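Local coordinates for protein purine nucleoside phosphorylase (Thermus thermophilus, PDB 6TK9) that catalyses, as a purine nucleoside phosphorylase, the phosphate-driven cleavage of purine nucleosides, probably inosine and guanosine among them, to free base and ribose 1-phosphate, at residues 8-13 against 96-101; 109-114 against 209-214; 129-134 against 214-219. One frame throughout, in Å; residues are numbered along the deposited sequence.

Contact 1 of 3, residues 8-13 against 96-101; sequences EAVAYV and VRVGFF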
ATOM      1  N   GLU A   8      43.424  -6.834  19.695  1.00 48.79           N
ATOM      2  CA  GLU A   8      44.287  -5.672  20.015  1.00 51.87           C
ATOM      3  C   GLU A   8      43.514  -4.807  21.006  1.00 53.57           C
ATOM      4  O   GLU A   8      44.112  -4.406  22.028  1.00 62.55           O
ATOM      5  CB  GLU A   8      44.697  -4.854  18.785  1.00 55.48           C
ATOM      6  CG  GLU A   8      45.980  -5.314  18.100  1.00 58.97           C
ATOM      7  CD  GLU A   8      46.832  -4.215  17.463  1.00 65.85           C
ATOM      8  OE1 GLU A   8      46.307  -3.119  17.210  1.00 69.45           O
ATOM      9  OE2 GLU A   8      48.039  -4.456  17.215  1.00 71.55           O
ATOM     10  N   ALA A   9      42.227  -4.576  20.733  1.00 53.14           N
ATOM     11  CA  ALA A   9      41.338  -3.697  21.534  1.00 51.03           C
ATOM     12  C   ALA A   9      40.959  -4.401  22.842  1.00 45.73           C
ATOM     13  O   ALA A   9      41.051  -3.774  23.891  1.00 47.80           O
ATOM     14  CB  ALA A   9      40.114  -3.284  20.745  1.00 46.77           C
ATOM     15  N   VAL A  10      40.538  -5.657  22.787  1.00 43.65           N
ATOM     16  CA  VAL A  10      40.206  -6.431  24.013  1.00 50.54           C
ATOM     17  C   VAL A  10      41.401  -6.322  24.974  1.00 54.21           C
ATOM     18  O   VAL A  10      41.203  -5.828  26.112  1.00 59.48           O
ATOM     19  CB  VAL A  10      39.845  -7.890  23.684  1.00 53.90           C
ATOM     20  CG1 VAL A  10      39.804  -8.774  24.924  1.00 51.98           C
ATOM     21  CG2 VAL A  10      38.527  -7.971  22.932  1.00 54.48           C
ATOM     22  N   ALA A  11      42.594  -6.705  24.504  1.00 55.61           N
ATOM     23  CA  ALA A  11      43.876  -6.696  25.254  1.00 52.79           C
ATOM     24  C   ALA A  11      44.136  -5.317  25.886  1.00 51.46           C
ATOM     25  O   ALA A  11      44.558  -5.276  27.054  1.00 51.51           O
ATOM     26  CB  ALA A  11      45.013  -7.110  24.348  1.00 48.81           C
ATOM     27  N   TYR A  12      43.914  -4.218  25.165  1.00 52.38           N
ATOM     28  CA  TYR A  12      44.176  -2.861  25.711  1.00 51.53           C
ATOM     29  C   TYR A  12      43.260  -2.624  26.917  1.00 54.05           C
ATOM     30  O   TYR A  12      43.749  -2.012  27.893  1.00 55.00           O
ATOM     31  CB  TYR A  12      44.050  -1.766  24.651  1.00 47.60           C
ATOM     32  CG  TYR A  12      44.313  -0.391  25.210  1.00 48.23           C
ATOM     33  CD1 TYR A  12      45.603   0.101  25.336  1.00 47.87           C
ATOM     34  CD2 TYR A  12      43.270   0.407  25.654  1.00 49.19           C
ATOM     35  CE1 TYR A  12      45.846   1.359  25.874  1.00 48.21           C
ATOM     36  CE2 TYR A  12      43.497   1.661  26.199  1.00 49.11           C
ATOM     37  CZ  TYR A  12      44.792   2.138  26.325  1.00 49.87           C
ATOM     38  OH  TYR A  12      45.006   3.378  26.866  1.00 48.75           O
ATOM     39  N   VAL A  13      42.009  -3.109  26.881  1.00 53.68           N
ATOM     40  CA  VAL A  13      41.026  -2.924  27.993  1.00 54.86           C
ATOM     41  C   VAL A  13      41.464  -3.812  29.169  1.00 57.96           C
ATOM     42  O   VAL A  13      41.488  -3.319  30.317  1.00 65.01           O
ATOM     43  CB  VAL A  13      39.570  -3.184  27.554  1.00 52.78           C
ATOM     44  CG1 VAL A  13      38.611  -3.144  28.730  1.00 47.16           C
ATOM     45  CG2 VAL A  13      39.101  -2.192  26.501  1.00 51.68           C
ATOM     46  N   VAL A  96      30.663  -2.677  19.863  1.00 37.79           N
ATOM     47  CA  VAL A  96      29.822  -3.816  20.351  1.00 38.68           C
ATOM     48  C   VAL A  96      30.503  -5.162  20.042  1.00 40.49           C
ATOM     49  O   VAL A  96      30.268  -6.112  20.797  1.00 46.17           O
ATOM     50  CB  VAL A  96      28.377  -3.790  19.819  1.00 37.03           C
ATOM     51  CG1 VAL A  96      27.642  -2.550  20.297  1.00 35.89           C
ATOM     52  CG2 VAL A  96      28.304  -3.920  18.304  1.00 37.89           C
ATOM     53  N   ARG A  97      31.320  -5.264  18.997  1.00 38.88           N
ATOM     54  CA  ARG A  97      32.060  -6.523  18.699  1.00 43.70           C
ATOM     55  C   ARG A  97      33.088  -6.767  19.822  1.00 45.85           C
ATOM     56  O   ARG A  97      33.071  -7.878  20.387  1.00 46.78           O
ATOM     57  CB  ARG A  97      32.693  -6.489  17.299  1.00 44.05           C
ATOM     58  CG  ARG A  97      31.700  -6.678  16.152  1.00 44.95           C
ATOM     59  CD  ARG A  97      32.267  -6.374  14.770  1.00 44.95           C
ATOM     60  NE  ARG A  97      31.666  -7.180  13.714  1.00 45.97           N
ATOM     61  CZ  ARG A  97      31.885  -7.049  12.399  1.00 44.21           C
ATOM     62  NH1 ARG A  97      32.712  -6.129  11.934  1.00 39.63           N
ATOM     63  NH2 ARG A  97      31.271  -7.865  11.552  1.00 45.16           N
ATOM     64  N   VAL A  98      33.928  -5.769  20.145  1.00 44.11           N
ATOM     65  CA  VAL A  98      34.875  -5.788  21.307  1.00 44.87           C
ATOM     66  C   VAL A  98      34.083  -6.057  22.592  1.00 42.29           C
ATOM     67  O   VAL A  98      34.503  -6.913  23.399  1.00 36.06           O
ATOM     68  CB  VAL A  98      35.679  -4.477  21.412  1.00 46.61           C
ATOM     69  CG1 VAL A  98      36.410  -4.353  22.738  1.00 46.31           C
ATOM     70  CG2 VAL A  98      36.656  -4.344  20.263  1.00 48.79           C
ATOM     71  N   GLY A  99      32.952  -5.376  22.755  1.00 40.43           N
ATOM     72  CA  GLY A  99      32.054  -5.601  23.899  1.00 41.31           C
ATOM     73  C   GLY A  99      31.734  -7.072  24.059  1.00 42.49           C
ATOM     74  O   GLY A  99      31.712  -7.569  25.196  1.00 43.38           O
ATOM     75  N   PHE A 100      31.441  -7.751  22.957  1.00 46.04           N
ATOM     76  CA  PHE A 100      31.021  -9.175  22.976  1.00 46.45           C
ATOM     77  C   PHE A 100      32.195 -10.023  23.472  1.00 44.79           C
ATOM     78  O   PHE A 100      31.977 -10.958  24.244  1.00 42.44           O
ATOM     79  CB  PHE A 100      30.527  -9.621  21.599  1.00 42.69           C
ATOM     80  CG  PHE A 100      30.104 -11.063  21.540  1.00 38.36           C
ATOM     81  CD1 PHE A 100      28.855 -11.455  21.997  1.00 38.66           C
ATOM     82  CD2 PHE A 100      30.953 -12.024  21.021  1.00 35.72           C
ATOM     83  CE1 PHE A 100      28.458 -12.782  21.930  1.00 35.47           C
ATOM     84  CE2 PHE A 100      30.566 -13.353  20.971  1.00 35.54           C
ATOM     85  CZ  PHE A 100      29.326 -13.730  21.436  1.00 35.54           C
ATOM     86  N   PHE A 101      33.403  -9.682  23.035  1.00 46.20           N
ATOM     87  CA  PHE A 101      34.616 -10.512  23.216  1.00 50.22           C
ATOM     88  C   PHE A 101      35.239 -10.221  24.575  1.00 48.78           C
ATOM     89  O   PHE A 101      36.096 -11.021  24.970  1.00 48.34           O
ATOM     90  CB  PHE A 101      35.600 -10.290  22.071  1.00 53.04           C
ATOM     91  CG  PHE A 101      35.291 -11.140  20.872  1.00 56.29           C
ATOM     92  CD1 PHE A 101      35.478 -12.517  20.923  1.00 59.69           C
ATOM     93  CD2 PHE A 101      34.794 -10.572  19.706  1.00 54.32           C
ATOM     94  CE1 PHE A 101      35.179 -13.313  19.827  1.00 61.95           C
ATOM     95  CE2 PHE A 101      34.498 -11.367  18.610  1.00 57.40           C
ATOM     96  CZ  PHE A 101      34.688 -12.734  18.673  1.00 62.10           C
TER

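Contact 2 of 3, residues 109-114 against 209-214; sequences LTSAAG and GMSTVP. With PO4 (phosphate ion), chain G.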
ATOM      1  N   LEU A 109      20.536  -1.999  23.456  1.00 36.93           N
ATOM      2  CA  LEU A 109      20.875  -0.864  22.563  1.00 38.53           C
ATOM      3  C   LEU A 109      19.808   0.218  22.727  1.00 38.51           C
ATOM      4  O   LEU A 109      18.643  -0.095  22.515  1.00 42.30           O
ATOM      5  CB  LEU A 109      20.950  -1.374  21.125  1.00 37.57           C
ATOM      6  CG  LEU A 109      21.848  -2.588  20.914  1.00 36.29           C
ATOM      7  CD1 LEU A 109      21.646  -3.148  19.520  1.00 37.03           C
ATOM      8  CD2 LEU A 109      23.305  -2.236  21.148  1.00 34.02           C
ATOM      9  N   THR A 110      20.204   1.429  23.108  1.00 36.90           N
ATOM     10  CA  THR A 110      19.289   2.562  23.375  1.00 38.95           C
ATOM     11  C   THR A 110      19.609   3.681  22.384  1.00 39.31           C
ATOM     12  O   THR A 110      20.793   3.823  22.020  1.00 37.39           O
ATOM     13  CB  THR A 110      19.363   3.035  24.838  1.00 42.47           C
ATOM     14  OG1 THR A 110      20.447   3.956  25.011  1.00 42.34           O
ATOM     15  CG2 THR A 110      19.491   1.881  25.814  1.00 42.22           C
ATOM     16  N   SER A 111      18.585   4.446  21.997  1.00 37.93           N
ATOM     17  CA  SER A 111      18.658   5.519  20.973  1.00 38.84           C
ATOM     18  C   SER A 111      17.588   6.570  21.273  1.00 40.55           C
ATOM     19  O   SER A 111      16.581   6.240  21.936  1.00 43.64           O
ATOM     20  CB  SER A 111      18.484   4.946  19.582  1.00 39.84           C
ATOM     21  OG  SER A 111      17.353   4.083  19.540  1.00 42.11           O
ATOM     22  N   ALA A 112      17.795   7.793  20.806  1.00 40.71           N
ATOM     23  CA  ALA A 112      16.704   8.764  20.556  1.00 44.75           C
ATOM     24  C   ALA A 112      16.122   8.466  19.166  1.00 43.72           C
ATOM     25  O   ALA A 112      16.924   8.181  18.251  1.00 51.58           O
ATOM     26  CB  ALA A 112      17.221  10.181  20.660  1.00 42.16           C
ATOM     27  N   ALA A 113      14.797   8.495  19.019  1.00 40.27           N
ATOM     28  CA  ALA A 113      14.092   8.165  17.765  1.00 38.82           C
ATOM     29  C   ALA A 113      12.895   9.080  17.619  1.00 40.03           C
ATOM     30  O   ALA A 113      12.329   9.432  18.669  1.00 40.48           O
ATOM     31  CB  ALA A 113      13.630   6.734  17.770  1.00 41.03           C
ATOM     32  N   GLY A 114      12.531   9.391  16.372  1.00 40.15           N
ATOM     33  CA  GLY A 114      11.210   9.939  16.004  1.00 43.90           C
ATOM     34  C   GLY A 114      10.123   8.875  16.042  1.00 45.26           C
ATOM     35  O   GLY A 114      10.407   7.702  15.662  1.00 43.58           O
ATOM     36  N   GLY A 209      15.203   6.540  13.187  1.00 41.63           N
ATOM     37  CA  GLY A 209      16.455   7.116  13.710  1.00 39.06           C
ATOM     38  C   GLY A 209      17.640   6.703  12.868  1.00 39.94           C
ATOM     39  O   GLY A 209      17.452   5.988  11.865  1.00 41.81           O
ATOM     40  N   MET A 210      18.836   7.079  13.296  1.00 40.00           N
ATOM     41  CA  MET A 210      20.045   7.010  12.451  1.00 35.46           C
ATOM     42  C   MET A 210      21.100   6.075  13.050  1.00 34.53           C
ATOM     43  O   MET A 210      22.257   6.253  12.700  1.00 35.08           O
ATOM     44  CB  MET A 210      20.590   8.430  12.315  1.00 35.29           C
ATOM     45  CG  MET A 210      19.565   9.402  11.794  1.00 35.80           C
ATOM     46  SD  MET A 210      20.275  11.042  11.619  1.00 41.36           S
ATOM     47  CE  MET A 210      18.894  11.938  10.925  1.00 39.26           C
ATOM     48  N   SER A 211      20.722   5.083  13.862  1.00 36.09           N
ATOM     49  CA  SER A 211      21.664   4.185  14.587  1.00 36.22           C
ATOM     50  C   SER A 211      21.101   2.764  14.735  1.00 37.95           C
ATOM     51  O   SER A 211      20.031   2.515  14.202  1.00 38.25           O
ATOM     52  CB  SER A 211      21.906   4.765  15.936  1.00 39.38           C
ATOM     53  OG  SER A 211      20.776   4.544  16.772  1.00 39.87           O
ATOM     54  N   THR A 212      21.794   1.883  15.482  1.00 41.40           N
ATOM     55  CA  THR A 212      21.263   0.654  16.155  1.00 36.88           C
ATOM     56  C   THR A 212      21.236  -0.562  15.230  1.00 36.26           C
ATOM     57  O   THR A 212      21.668  -1.648  15.659  1.00 33.59           O
ATOM     58  CB  THR A 212      19.826   0.840  16.650  1.00 40.91           C
ATOM     59  OG1 THR A 212      19.815   2.020  17.450  1.00 46.00           O
ATOM     60  CG2 THR A 212      19.301  -0.344  17.436  1.00 42.59           C
ATOM     61  N   VAL A 213      20.679  -0.418  14.027  1.00 37.65           N
ATOM     62  CA  VAL A 213      20.486  -1.571  13.095  1.00 35.54           C
ATOM     63  C   VAL A 213      21.841  -2.217  12.799  1.00 34.24           C
ATOM     64  O   VAL A 213      21.958  -3.429  12.879  1.00 37.03           O
ATOM     65  CB  VAL A 213      19.706  -1.140  11.843  1.00 35.18           C
ATOM     66  CG1 VAL A 213      19.726  -2.189  10.747  1.00 36.63           C
ATOM     67  CG2 VAL A 213      18.277  -0.780  12.212  1.00 35.96           C
ATOM     68  N   PRO A 214      22.931  -1.480  12.493  1.00 34.84           N
ATOM     69  CA  PRO A 214      24.201  -2.144  12.209  1.00 34.55           C
ATOM     70  C   PRO A 214      24.664  -2.935  13.440  1.00 34.90           C
ATOM     71  O   PRO A 214      25.152  -4.027  13.276  1.00 34.31           O
ATOM     72  CB  PRO A 214      25.176  -1.023  11.803  1.00 34.77           C
ATOM     73  CG  PRO A 214      24.462   0.292  12.089  1.00 34.93           C
ATOM     74  CD  PRO A 214      23.000  -0.017  12.331  1.00 35.61           C
TER
HETATM   75  P   PO4 G 301      21.099   7.901  18.630  1.00 43.27           P
HETATM   76  O1  PO4 G 301      22.605   7.594  18.593  1.00 38.46           O
HETATM   77  O2  PO4 G 301      20.836   9.283  18.039  1.00 39.70           O
HETATM   78  O3  PO4 G 301      20.577   7.878  20.052  1.00 44.60           O
HETATM   79  O4  PO4 G 301      20.374   6.816  17.839  1.00 43.18           O

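Contact 3 of 3, residues 129-134 against 214-219; sequences LDYINF and PEVIAL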
ATOM      1  N   LEU A 129      10.625  -4.328  18.357  1.00 39.91           N
ATOM      2  CA  LEU A 129      10.155  -5.685  17.983  1.00 36.82           C
ATOM      3  C   LEU A 129      10.865  -6.171  16.730  1.00 34.14           C
ATOM      4  O   LEU A 129      11.038  -7.369  16.617  1.00 33.60           O
ATOM      5  CB  LEU A 129       8.652  -5.634  17.751  1.00 37.78           C
ATOM      6  CG  LEU A 129       7.849  -5.334  19.005  1.00 41.27           C
ATOM      7  CD1 LEU A 129       6.355  -5.417  18.721  1.00 44.39           C
ATOM      8  CD2 LEU A 129       8.242  -6.290  20.120  1.00 40.62           C
ATOM      9  N   ASP A 130      11.230  -5.263  15.820  1.00 37.39           N
ATOM     10  CA  ASP A 130      11.929  -5.599  14.545  1.00 38.99           C
ATOM     11  C   ASP A 130      12.535  -4.332  13.938  1.00 38.23           C
ATOM     12  O   ASP A 130      12.298  -3.222  14.475  1.00 42.08           O
ATOM     13  CB  ASP A 130      10.959  -6.245  13.555  1.00 40.46           C
ATOM     14  CG  ASP A 130      11.578  -7.273  12.640  1.00 40.99           C
ATOM     15  OD1 ASP A 130      12.776  -7.527  12.795  1.00 41.38           O
ATOM     16  OD2 ASP A 130      10.848  -7.784  11.758  1.00 46.77           O
ATOM     17  N   TYR A 131      13.287  -4.477  12.853  1.00 35.05           N
ATOM     18  CA  TYR A 131      14.024  -3.350  12.223  1.00 32.72           C
ATOM     19  C   TYR A 131      13.854  -3.410  10.704  1.00 32.85           C
ATOM     20  O   TYR A 131      13.601  -4.493  10.082  1.00 30.29           O
ATOM     21  CB  TYR A 131      15.511  -3.364  12.630  1.00 34.39           C
ATOM     22  CG  TYR A 131      16.328  -4.436  11.952  1.00 32.01           C
ATOM     23  CD1 TYR A 131      16.737  -4.298  10.639  1.00 32.97           C
ATOM     24  CD2 TYR A 131      16.629  -5.617  12.592  1.00 34.29           C
ATOM     25  CE1 TYR A 131      17.411  -5.309   9.975  1.00 34.61           C
ATOM     26  CE2 TYR A 131      17.348  -6.621  11.958  1.00 38.26           C
ATOM     27  CZ  TYR A 131      17.728  -6.478  10.635  1.00 36.44           C
ATOM     28  OH  TYR A 131      18.416  -7.468   9.989  1.00 37.24           O
ATOM     29  N   ILE A 132      14.020  -2.249  10.100  1.00 34.79           N
ATOM     30  CA  ILE A 132      14.068  -2.075   8.625  1.00 37.83           C
ATOM     31  C   ILE A 132      15.365  -1.333   8.336  1.00 37.83           C
ATOM     32  O   ILE A 132      15.587  -0.302   9.017  1.00 36.29           O
ATOM     33  CB  ILE A 132      12.845  -1.287   8.128  1.00 40.48           C
ATOM     34  CG1 ILE A 132      11.591  -2.164   8.049  1.00 42.20           C
ATOM     35  CG2 ILE A 132      13.162  -0.626   6.794  1.00 45.61           C
ATOM     36  CD1 ILE A 132      10.300  -1.376   7.791  1.00 43.19           C
ATOM     37  N   ASN A 133      16.163  -1.815   7.377  1.00 35.24           N
ATOM     38  CA  ASN A 133      17.404  -1.121   6.943  1.00 33.79           C
ATOM     39  C   ASN A 133      17.095  -0.349   5.667  1.00 33.07           C
ATOM     40  O   ASN A 133      16.987  -1.004   4.640  1.00 39.56           O
ATOM     41  CB  ASN A 133      18.566  -2.101   6.770  1.00 33.59           C
ATOM     42  CG  ASN A 133      19.855  -1.452   6.323  1.00 29.81           C
ATOM     43  OD1 ASN A 133      20.868  -2.119   6.239  1.00 27.82           O
ATOM     44  ND2 ASN A 133      19.847  -0.155   6.087  1.00 30.34           N
ATOM     45  N   PHE A 134      16.963   0.980   5.751  1.00 35.52           N
ATOM     46  CA  PHE A 134      16.771   1.907   4.598  1.00 35.90           C
ATOM     47  C   PHE A 134      18.012   2.786   4.409  1.00 36.91           C
ATOM     48  O   PHE A 134      17.894   3.851   3.787  1.00 41.56           O
ATOM     49  CB  PHE A 134      15.543   2.800   4.815  1.00 38.40           C
ATOM     50  CG  PHE A 134      14.992   3.434   3.564  1.00 37.63           C
ATOM     51  CD1 PHE A 134      14.376   2.668   2.589  1.00 40.17           C
ATOM     52  CD2 PHE A 134      15.117   4.796   3.350  1.00 38.57           C
ATOM     53  CE1 PHE A 134      13.858   3.259   1.448  1.00 40.51           C
ATOM     54  CE2 PHE A 134      14.612   5.387   2.203  1.00 39.34           C
ATOM     55  CZ  PHE A 134      13.973   4.621   1.262  1.00 40.76           C
ATOM     56  N   PRO A 214      22.931  -1.480  12.493  1.00 34.84           N
ATOM     57  CA  PRO A 214      24.201  -2.144  12.209  1.00 34.55           C
ATOM     58  C   PRO A 214      24.664  -2.935  13.440  1.00 34.90           C
ATOM     59  O   PRO A 214      25.152  -4.027  13.276  1.00 34.31           O
ATOM     60  CB  PRO A 214      25.176  -1.023  11.803  1.00 34.77           C
ATOM     61  CG  PRO A 214      24.462   0.292  12.089  1.00 34.93           C
ATOM     62  CD  PRO A 214      23.000  -0.017  12.331  1.00 35.61           C
ATOM     63  N   GLU A 215      24.485  -2.360  14.630  1.00 39.47           N
ATOM     64  CA  GLU A 215      24.783  -2.997  15.941  1.00 41.86           C
ATOM     65  C   GLU A 215      23.951  -4.281  16.044  1.00 43.41           C
ATOM     66  O   GLU A 215      24.551  -5.358  16.312  1.00 46.80           O
ATOM     67  CB  GLU A 215      24.552  -2.008  17.099  1.00 44.18           C
ATOM     68  CG  GLU A 215      25.568  -0.873  17.118  1.00 46.04           C
ATOM     69  CD  GLU A 215      25.056   0.502  17.513  1.00 50.23           C
ATOM     70  OE1 GLU A 215      24.820   0.713  18.708  1.00 57.27           O
ATOM     71  OE2 GLU A 215      24.919   1.372  16.633  1.00 50.93           O
ATOM     72  N   VAL A 216      22.639  -4.202  15.803  1.00 39.23           N
ATOM     73  CA  VAL A 216      21.747  -5.393  15.900  1.00 35.12           C
ATOM     74  C   VAL A 216      22.250  -6.506  14.975  1.00 34.67           C
ATOM     75  O   VAL A 216      22.307  -7.636  15.432  1.00 34.89           O
ATOM     76  CB  VAL A 216      20.291  -5.055  15.583  1.00 36.29           C
ATOM     77  CG1 VAL A 216      19.462  -6.335  15.592  1.00 37.56           C
ATOM     78  CG2 VAL A 216      19.728  -4.026  16.553  1.00 37.51           C
ATOM     79  N   ILE A 217      22.596  -6.199  13.725  1.00 36.46           N
ATOM     80  CA  ILE A 217      23.062  -7.200  12.715  1.00 40.36           C
ATOM     81  C   ILE A 217      24.417  -7.777  13.156  1.00 40.32           C
ATOM     82  O   ILE A 217      24.577  -9.016  13.142  1.00 44.52           O
ATOM     83  CB  ILE A 217      23.135  -6.581  11.300  1.00 40.38           C
ATOM     84  CG1 ILE A 217      21.749  -6.172  10.799  1.00 43.65           C
ATOM     85  CG2 ILE A 217      23.815  -7.537  10.334  1.00 38.94           C
ATOM     86  CD1 ILE A 217      21.761  -5.307   9.563  1.00 45.60           C
ATOM     87  N   ALA A 218      25.362  -6.910  13.519  1.00 40.94           N
ATOM     88  CA  ALA A 218      26.717  -7.283  14.005  1.00 41.40           C
ATOM     89  C   ALA A 218      26.603  -8.246  15.197  1.00 42.29           C
ATOM     90  O   ALA A 218      27.355  -9.250  15.220  1.00 46.19           O
ATOM     91  CB  ALA A 218      27.508  -6.040  14.353  1.00 38.22           C
ATOM     92  N   LEU A 219      25.686  -7.965  16.128  1.00 41.59           N
ATOM     93  CA  LEU A 219      25.536  -8.705  17.404  1.00 44.01           C
ATOM     94  C   LEU A 219      24.816 -10.043  17.185  1.00 46.24           C
ATOM     95  O   LEU A 219      25.165 -11.009  17.915  1.00 49.71           O
ATOM     96  CB  LEU A 219      24.815  -7.824  18.424  1.00 45.28           C
ATOM     97  CG  LEU A 219      25.711  -6.785  19.092  1.00 46.37           C
ATOM     98  CD1 LEU A 219      24.892  -5.741  19.817  1.00 45.94           C
ATOM     99  CD2 LEU A 219      26.676  -7.450  20.054  1.00 49.93           C
TER

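Contact 1 of 3, residues 8-13 against 96-101
Val98 sets its two methyls against two successive residues of the N-terminal helix. CG2 meets the CB of Ala9 at 3.6 Å, while CG1 stands off from CG2 of Val10 at 4.2 Å. The fork works because CG1 lies anti to the backbone N of Val98 (chi1 167°), which leaves CG2 beside that N, and each branch takes its own partner. Val10 has the same rotamer, and from it CG2 also approaches the CB of Phe101 at 3.8 Å, the two side chains crossing at about a right angle. Phe101 contributes just the root of its side chain here: the CB starts out toward helix 4-14, but the ring leads away from it and packs on Leu222. One face of that ring has CD2 of Phe100 over its centre, 4.2 Å above the plane. All these contacts are apolar, and most of the touching residues are buried.

In fold terms this is helix against helix at one side of the alpha/beta phosphorylase fold. The axes of 8-13 and 96-101 approach to 9.5 Å and cross at -61°, a splayed arrangement in which the backbones are nearest at Val10 and Val98 and the interface stays small. With only a methyl on Ala9, Val98 CG2 can probably approach this close.

Within each helix the backbone is bonded in the usual way, as with Tyr12 N to Glu8 O and Phe100 N to Val96 O. Farther round helix 4-14, Glu8 bonds His51 through OE1, and Val13 rests on Leu102 and on Ile44 of strand 39-45. On its other flank, helix 94-102 packs against helix 213-222 through Val96 on Leu219.

Contact 2 of 3, residues 109-114 against 209-214
Ser111 and Ser211 face each other beside a bound phosphate, CB of Ser111 lying 3.6 Å from OG of Ser211. The polar bonds run through the ion. Ser211 OG donates to O4 over a short 2.5 Å, and from the strand Ala112 N donates to O3 at 2.9 Å with an N-H...O angle of 157°. Ser29, Arg80 and His82 complete the shell. The ion probably came from the crystallisation liquor, yet its place is consistent with the site for the phosphate substrate.

Behind it, Thr212 OG1 donates to Ser211 OG at 2.8 Å, so that hydroxyl accepts from one side chain while giving to the phosphate. Ser111 OG turns to Ser230 instead and stays 3.8 Å from Thr212 OG1. A valine in place of Thr212 would lack this donor, and Ser211 OG would probably be freer to swing off the phosphate.

The apolar part is Leu109 against Thr212: CB of Leu109 approaches the methyl CG2 of Thr212 at 4.2 Å. That methyl lies anti to the backbone N (chi1 of OG1 -53°), which sends hydroxyl and methyl to different partners.

Strand 106-115 runs between parallel strands 23-27 and 225-235, and strand 207-209 pairs antiparallel with it. Residues 210-212 lead from 207-209 into helix 213-222, with Thr212 at its N-cap position, while Tyr183 of strand 179-185 bonds Ser211 O and packs on Ser111.

Contact 3 of 3, residues 129-134 against 214-219
Tyr131 carries the strand's side of this contact, lying against Val216 and Ile217 on the first turns of helix 213-222. At the start of the segment Pro214 points away from the strand and packs on Trp185, while its carbonyl receives Ala218 N at 2.9 Å and so ties the helical turn together. Glu215 turns to the other flank. Its OE1 makes a salt bridge with Arg80, a ligand of the bound phosphate, and OE2 accepts a weak hydrogen bond from Thr212 N. This makes Glu215 a second-shell residue that probably steadies the arginine.

Val216 is the first to touch the tyrosine. CG1, anti to its own backbone N (chi1 175°), comes to 4.2 Å from Tyr131 CD2, approaching the ring obliquely as the two side chains slide past each other in opposite directions.

The arrangement is a helix laid over the sheet of the phosphorylase fold, near a subunit boundary. Strand 124-133 pairs parallel with 179-185 and antiparallel with 225-235. Its backbone also binds a neighbouring subunit: Tyr131 O accepts from Ser193 OG of that chain, and Asn133 N bonds its Glu196. In this enzyme family active sites commonly lie close to such interfaces.

Ile217 meets the outer end of the tyrosine. CG1 lies 3.7 Å from Tyr131 OH and 4.0 Å from CZ, and CD1 also stands 4.0 Å from OH; the side chains cross at about a right angle, so the phenol end rests on a purely aliphatic branch. Tyr131 and Ile217 also share Met155 as a neighbour, and Ile217 packs on Ser190 of that adjoining subunit. Last in the segment, Leu219 closes the next helical turn with its N 2.8 Å from Glu215 O, its side chain resting on Phe107 and Leu109 of strand 106-115.

In the fold
Contacts 2 and 3 are close neighbours, their centres 9 Å apart, sharing Pro214 and helix 213-222. Leu109 CD1 of contact 2 meets Val216 CG2 of contact 3 at 3.6 Å, and Val213 CG1 lies 3.7 Å from Tyr131 CD1, so the helix joins the phosphate site to the subunit interface. Contact 1 sits farther out, its centre about 22 Å from that of contact 2 and 21 Å from that of contact 3. It still reaches contact 3, where Val96 CG1 approaches Glu215 CG at 4.1 Å. With contact 2 it has no touch, though helix 94-102 leads along the chain straight to strand 106-115, which bears Ala112 of the phosphate site.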